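Local coordinates for protein uncharacterized HTH-type transcriptional regulator YurK (Bacillus subtilis, PDB 2IKK) that probably acts as a DNA-binding transcriptional regulator of the GntR family, represented here by its C-terminal UTRA domain, at residues A[32-42]-A[55-66]. Sequence-based numbering, arbitrary orientation.
With SO4 (sulfate ion), chain C.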
loop_
_atom_site.group_PDB
_atom_site.type_symbol
_atom_site.label_atom_id
_atom_site.label_comp_id
_atom_site.label_asym_id
_atom_site.label_seq_id
_atom_site.Cartn_x
_atom_site.Cartn_y
_atom_site.Cartn_z
ATOM N N HIS A 32 0.148 -17.121 -14.400
ATOM C CA HIS A 32 -1.029 -17.555 -13.647
ATOM C C HIS A 32 -1.329 -19.042 -13.802
ATOM O O HIS A 32 -1.840 -19.468 -14.831
ATOM C CB HIS A 32 -2.259 -16.770 -14.084
ATOM C CG HIS A 32 -2.852 -15.885 -13.026
ATOM N ND1 HIS A 32 -3.665 -14.812 -13.336
ATOM C CD2 HIS A 32 -2.784 -15.925 -11.671
ATOM C CE1 HIS A 32 -4.055 -14.219 -12.220
ATOM N NE2 HIS A 32 -3.536 -14.876 -11.195
ATOM N N HIS A 33 -1.064 -19.793 -12.741
ATOM C CA HIS A 33 -1.245 -21.218 -12.651
ATOM C C HIS A 33 -2.349 -21.507 -11.631
ATOM O O HIS A 33 -2.359 -20.888 -10.579
ATOM C CB HIS A 33 0.082 -21.786 -12.162
ATOM C CG HIS A 33 0.028 -23.220 -11.742
ATOM N ND1 HIS A 33 -0.514 -24.220 -12.531
ATOM C CD2 HIS A 33 0.473 -23.828 -10.617
ATOM C CE1 HIS A 33 -0.419 -25.375 -11.901
ATOM N NE2 HIS A 33 0.187 -25.169 -10.743
ATOM N N VAL A 34 -3.274 -22.424 -11.939
ATOM C CA VAL A 34 -4.352 -22.751 -10.995
ATOM C C VAL A 34 -3.887 -23.867 -10.141
ATOM O O VAL A 34 -3.491 -24.973 -10.626
ATOM C CB VAL A 34 -5.710 -23.162 -11.645
ATOM C CG1 VAL A 34 -6.651 -23.617 -10.586
ATOM C CG2 VAL A 34 -6.257 -22.048 -12.375
ATOM N N LEU A 35 -3.852 -23.585 -8.855
ATOM C CA LEU A 35 -3.383 -24.563 -7.900
ATOM C C LEU A 35 -4.502 -25.521 -7.599
ATOM O O LEU A 35 -4.304 -26.738 -7.676
ATOM C CB LEU A 35 -2.984 -23.883 -6.579
ATOM C CG LEU A 35 -1.628 -23.252 -6.475
ATOM C CD1 LEU A 35 -1.507 -22.219 -7.499
ATOM C CD2 LEU A 35 -1.481 -22.592 -5.080
ATOM N N SER A 36 -5.675 -24.985 -7.224
ATOM C CA SER A 36 -6.825 -25.745 -6.818
ATOM C C SER A 36 -8.066 -24.889 -6.845
ATOM O O SER A 36 -8.011 -23.664 -6.877
ATOM C CB SER A 36 -6.689 -26.363 -5.421
ATOM O OG SER A 36 -6.540 -25.365 -4.423
ATOM N N HIS A 37 -9.181 -25.589 -6.879
ATOM C CA HIS A 37 -10.464 -25.022 -6.730
ATOM C C HIS A 37 -11.220 -26.135 -6.060
ATOM O O HIS A 37 -11.062 -27.356 -6.422
ATOM C CB HIS A 37 -11.050 -24.503 -8.044
ATOM C CG HIS A 37 -11.412 -25.568 -9.037
ATOM N ND1 HIS A 37 -10.565 -25.958 -10.054
ATOM C CD2 HIS A 37 -12.549 -26.286 -9.199
ATOM C CE1 HIS A 37 -11.146 -26.904 -10.774
ATOM N NE2 HIS A 37 -12.362 -27.098 -10.296
ATOM N N ASP A 38 -11.891 -25.755 -4.994
ATOM C CA ASP A 38 -12.699 -26.646 -4.206
ATOM C C ASP A 38 -13.935 -25.863 -3.900
ATOM O O ASP A 38 -13.836 -24.645 -3.763
ATOM C CB ASP A 38 -12.033 -26.954 -2.879
ATOM C CG ASP A 38 -11.514 -28.320 -2.833
ATOM O OD1 ASP A 38 -10.402 -28.509 -3.353
ATOM O OD2 ASP A 38 -12.245 -29.209 -2.328
ATOM N N ILE A 39 -15.048 -26.578 -3.766
ATOM C CA ILE A 39 -16.289 -25.994 -3.243
ATOM C C ILE A 39 -16.329 -26.237 -1.767
ATOM O O ILE A 39 -16.245 -27.418 -1.277
ATOM C CB ILE A 39 -17.514 -26.534 -3.963
ATOM C CG1 ILE A 39 -17.462 -26.065 -5.389
ATOM C CG2 ILE A 39 -18.777 -25.982 -3.278
ATOM C CD1 ILE A 39 -18.456 -26.826 -6.319
ATOM N N ILE A 40 -16.404 -25.157 -0.997
ATOM C CA ILE A 40 -16.390 -25.284 0.461
ATOM C C ILE A 40 -17.450 -24.402 1.111
ATOM O O ILE A 40 -17.895 -23.421 0.489
ATOM C CB ILE A 40 -14.994 -24.877 1.076
ATOM C CG1 ILE A 40 -14.733 -23.357 0.893
ATOM C CG2 ILE A 40 -13.821 -25.713 0.437
ATOM C CD1 ILE A 40 -13.453 -22.796 1.626
ATOM N N PRO A 41 -17.795 -24.690 2.381
ATOM C CA PRO A 41 -18.657 -23.757 3.099
ATOM C C PRO A 41 -17.929 -22.418 3.392
ATOM O O PRO A 41 -16.754 -22.429 3.775
ATOM C CB PRO A 41 -19.039 -24.498 4.408
ATOM C CG PRO A 41 -18.535 -25.961 4.232
ATOM C CD PRO A 41 -17.414 -25.874 3.200
ATOM N N ALA A 42 -18.629 -21.294 3.219
ATOM C CA ALA A 42 -18.075 -19.975 3.583
ATOM C C ALA A 42 -17.770 -19.831 5.076
ATOM O O ALA A 42 -18.620 -20.116 5.920
ATOM C CB ALA A 42 -19.025 -18.803 3.053
ATOM N N GLU A 55 -21.971 -20.432 6.146
ATOM C CA GLU A 55 -21.704 -21.729 5.502
ATOM C C GLU A 55 -22.227 -21.869 4.072
ATOM O O GLU A 55 -22.362 -23.001 3.543
ATOM C CB GLU A 55 -22.218 -22.956 6.305
ATOM C CG GLU A 55 -22.489 -22.845 7.761
ATOM C CD GLU A 55 -21.339 -22.327 8.556
ATOM O OE1 GLU A 55 -20.171 -22.410 8.094
ATOM O OE2 GLU A 55 -21.625 -21.826 9.682
ATOM N N SER A 56 -22.494 -20.741 3.424
ATOM C CA SER A 56 -22.894 -20.809 2.007
ATOM C C SER A 56 -21.783 -21.396 1.197
ATOM O O SER A 56 -20.604 -21.113 1.476
ATOM C CB SER A 56 -23.168 -19.393 1.431
ATOM O OG SER A 56 -24.156 -18.770 2.237
ATOM N N PRO A 57 -22.142 -22.161 0.146
ATOM C CA PRO A 57 -21.124 -22.752 -0.750
ATOM C C PRO A 57 -20.361 -21.694 -1.514
ATOM O O PRO A 57 -20.938 -20.850 -2.219
ATOM C CB PRO A 57 -21.943 -23.627 -1.710
ATOM C CG PRO A 57 -23.335 -22.874 -1.783
ATOM C CD PRO A 57 -23.506 -22.572 -0.242
ATOM N N VAL A 58 -19.035 -21.780 -1.427
ATOM C CA VAL A 58 -18.227 -20.883 -2.219
ATOM C C VAL A 58 -17.179 -21.650 -2.981
ATOM O O VAL A 58 -16.813 -22.738 -2.549
ATOM C CB VAL A 58 -17.553 -19.759 -1.334
ATOM C CG1 VAL A 58 -18.591 -18.819 -0.699
ATOM C CG2 VAL A 58 -16.646 -20.388 -0.328
ATOM N N VAL A 59 -16.758 -21.150 -4.125
ATOM C CA VAL A 59 -15.660 -21.796 -4.820
ATOM C C VAL A 59 -14.377 -21.117 -4.302
ATOM O O VAL A 59 -14.275 -19.896 -4.380
ATOM C CB VAL A 59 -15.775 -21.576 -6.351
ATOM C CG1 VAL A 59 -14.572 -22.082 -7.048
ATOM C CG2 VAL A 59 -17.026 -22.285 -6.844
ATOM N N GLU A 60 -13.432 -21.901 -3.755
ATOM C CA GLU A 60 -12.124 -21.356 -3.275
ATOM C C GLU A 60 -11.077 -21.580 -4.335
ATOM O O GLU A 60 -10.665 -22.714 -4.564
ATOM C CB GLU A 60 -11.753 -22.004 -1.935
ATOM C CG GLU A 60 -10.435 -21.428 -1.338
ATOM C CD GLU A 60 -10.211 -21.900 0.077
ATOM O OE1 GLU A 60 -9.810 -23.060 0.162
ATOM O OE2 GLU A 60 -10.530 -21.182 1.068
ATOM N N LEU A 61 -10.733 -20.531 -5.069
ATOM C CA LEU A 61 -9.859 -20.671 -6.171
ATOM C C LEU A 61 -8.500 -20.213 -5.670
ATOM O O LEU A 61 -8.340 -19.073 -5.238
ATOM C CB LEU A 61 -10.327 -19.773 -7.313
ATOM C CG LEU A 61 -9.304 -19.506 -8.423
ATOM C CD1 LEU A 61 -9.054 -20.801 -9.132
ATOM C CD2 LEU A 61 -9.674 -18.428 -9.428
ATOM N N LYS A 62 -7.519 -21.093 -5.792
ATOM C CA LYS A 62 -6.097 -20.755 -5.468
ATOM C C LYS A 62 -5.221 -20.707 -6.737
ATOM O O LYS A 62 -5.219 -21.617 -7.590
ATOM C CB LYS A 62 -5.522 -21.733 -4.447
ATOM C CG LYS A 62 -6.315 -21.720 -3.168
ATOM C CD LYS A 62 -5.679 -22.636 -2.108
ATOM C CE LYS A 62 -6.304 -22.411 -0.731
ATOM N NZ LYS A 62 -5.897 -23.585 0.119
ATOM N N ARG A 63 -4.537 -19.586 -6.904
ATOM C CA ARG A 63 -3.677 -19.428 -8.039
ATOM C C ARG A 63 -2.338 -18.816 -7.648
ATOM O O ARG A 63 -2.274 -18.075 -6.709
ATOM C CB ARG A 63 -4.331 -18.535 -9.061
ATOM C CG ARG A 63 -5.691 -19.137 -9.639
ATOM C CD ARG A 63 -6.254 -18.351 -10.884
ATOM N NE ARG A 63 -6.563 -16.955 -10.562
ATOM C CZ ARG A 63 -7.074 -16.042 -11.414
ATOM N NH1 ARG A 63 -7.388 -16.347 -12.685
ATOM N NH2 ARG A 63 -7.300 -14.786 -10.989
ATOM N N ILE A 64 -1.318 -19.076 -8.449
ATOM C CA ILE A 64 -0.009 -18.410 -8.241
ATOM C C ILE A 64 0.282 -17.629 -9.464
ATOM O O ILE A 64 0.094 -18.130 -10.577
ATOM C CB ILE A 64 1.124 -19.432 -7.962
ATOM C CG1 ILE A 64 0.746 -20.265 -6.751
ATOM C CG2 ILE A 64 2.459 -18.712 -7.518
ATOM C CD1 ILE A 64 1.706 -21.453 -6.451
ATOM N N LEU A 65 0.712 -16.382 -9.285
ATOM C CA LEU A 65 1.255 -15.625 -10.386
ATOM C C LEU A 65 2.786 -15.546 -10.240
ATOM O O LEU A 65 3.290 -15.200 -9.180
ATOM C CB LEU A 65 0.540 -14.272 -10.418
ATOM C CG LEU A 65 0.893 -13.159 -11.414
ATOM C CD1 LEU A 65 0.811 -13.636 -12.872
ATOM C CD2 LEU A 65 -0.069 -11.911 -11.189
ATOM N N TYR A 66 3.515 -15.855 -11.312
ATOM C CA TYR A 66 4.970 -15.969 -11.269
ATOM C C TYR A 66 5.610 -14.723 -11.957
ATOM O O TYR A 66 5.084 -14.206 -12.947
ATOM C CB TYR A 66 5.465 -17.296 -11.915
ATOM C CG TYR A 66 5.247 -18.547 -11.101
ATOM C CD1 TYR A 66 6.210 -19.014 -10.201
ATOM C CD2 TYR A 66 4.062 -19.300 -11.241
ATOM C CE1 TYR A 66 5.968 -20.186 -9.407
ATOM C CE2 TYR A 66 3.816 -20.440 -10.478
ATOM C CZ TYR A 66 4.757 -20.880 -9.563
ATOM O OH TYR A 66 4.483 -22.022 -8.828
HETATM S S SO4 C . -8.461 -12.748 -13.898
HETATM O O1 SO4 C . -8.657 -14.194 -13.812
HETATM O O2 SO4 C . -7.555 -12.413 -15.001
HETATM O O3 SO4 C . -7.940 -12.261 -12.647
HETATM O O4 SO4 C . -9.730 -12.045 -14.223
HETATM O O HOH W 1 2.569 -17.298 -13.604
HETATM O O HOH W 2 -9.127 -24.657 -3.547
HETATM O O HOH W 3 -20.035 -18.497 7.924
#
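The imidazole of His32 is sandwiched: the guanidinium of Arg63 lies flat on one face, Leu65 CD1 covers the opposite face, and Ile64 O sits near the ring plane at the edge. Centres 3.9 Å apart and planes inclined by 25° identify the first contact as a stack. One face of the guanidinium thus meets His32 CE1, while its edge grips a sulfate, probably from the crystallisation liquor: Arg63 NH1 donates to O1 of the ion at 2.7 Å and Arg63 NH2 to O3 at 3.1 Å. The bend of the arginine chain about CG-CD (chi3 -61°) turns the group over the ring, and Glu75 of strand 71-80 forms a salt bridge with NH2. A leucine in place of Arg63 would probably strip His32 of its stacking partner and leave the sulfate without these two donors. At the other end of the pairing, Ile40 CG1 packs on Val58 CG2 at 3.7 Å; chi1 of 67° puts CG1 between the backbone N and carbonyl carbon, and CD1 reaches the Glu60 carboxylate, whose OE2 is bonded to His78. Water 2 joins Ser36 OG to Glu60 O, linking the strands beyond their direct bonds. The backbone evidence for antiparallel pairing is Ile40 N to Val58 O at 2.9 Å, answered by Val58 N to Ile40 O at 2.8 Å. Between Val34 and Ser36 the register slips by one: Leu35 N bonds Lys62 O at 2.7 Å, Ser36 N reaches the same oxygen weakly, and Lys62 N returns a nearly straight bond to Ser36 O. With Leu35 and Ser36 both facing Lys62, this is a classic beta bulge, set in the outermost strand, 33-41, of the UTRA domain's antiparallel sheet, where 57-66 connects it to 71-80.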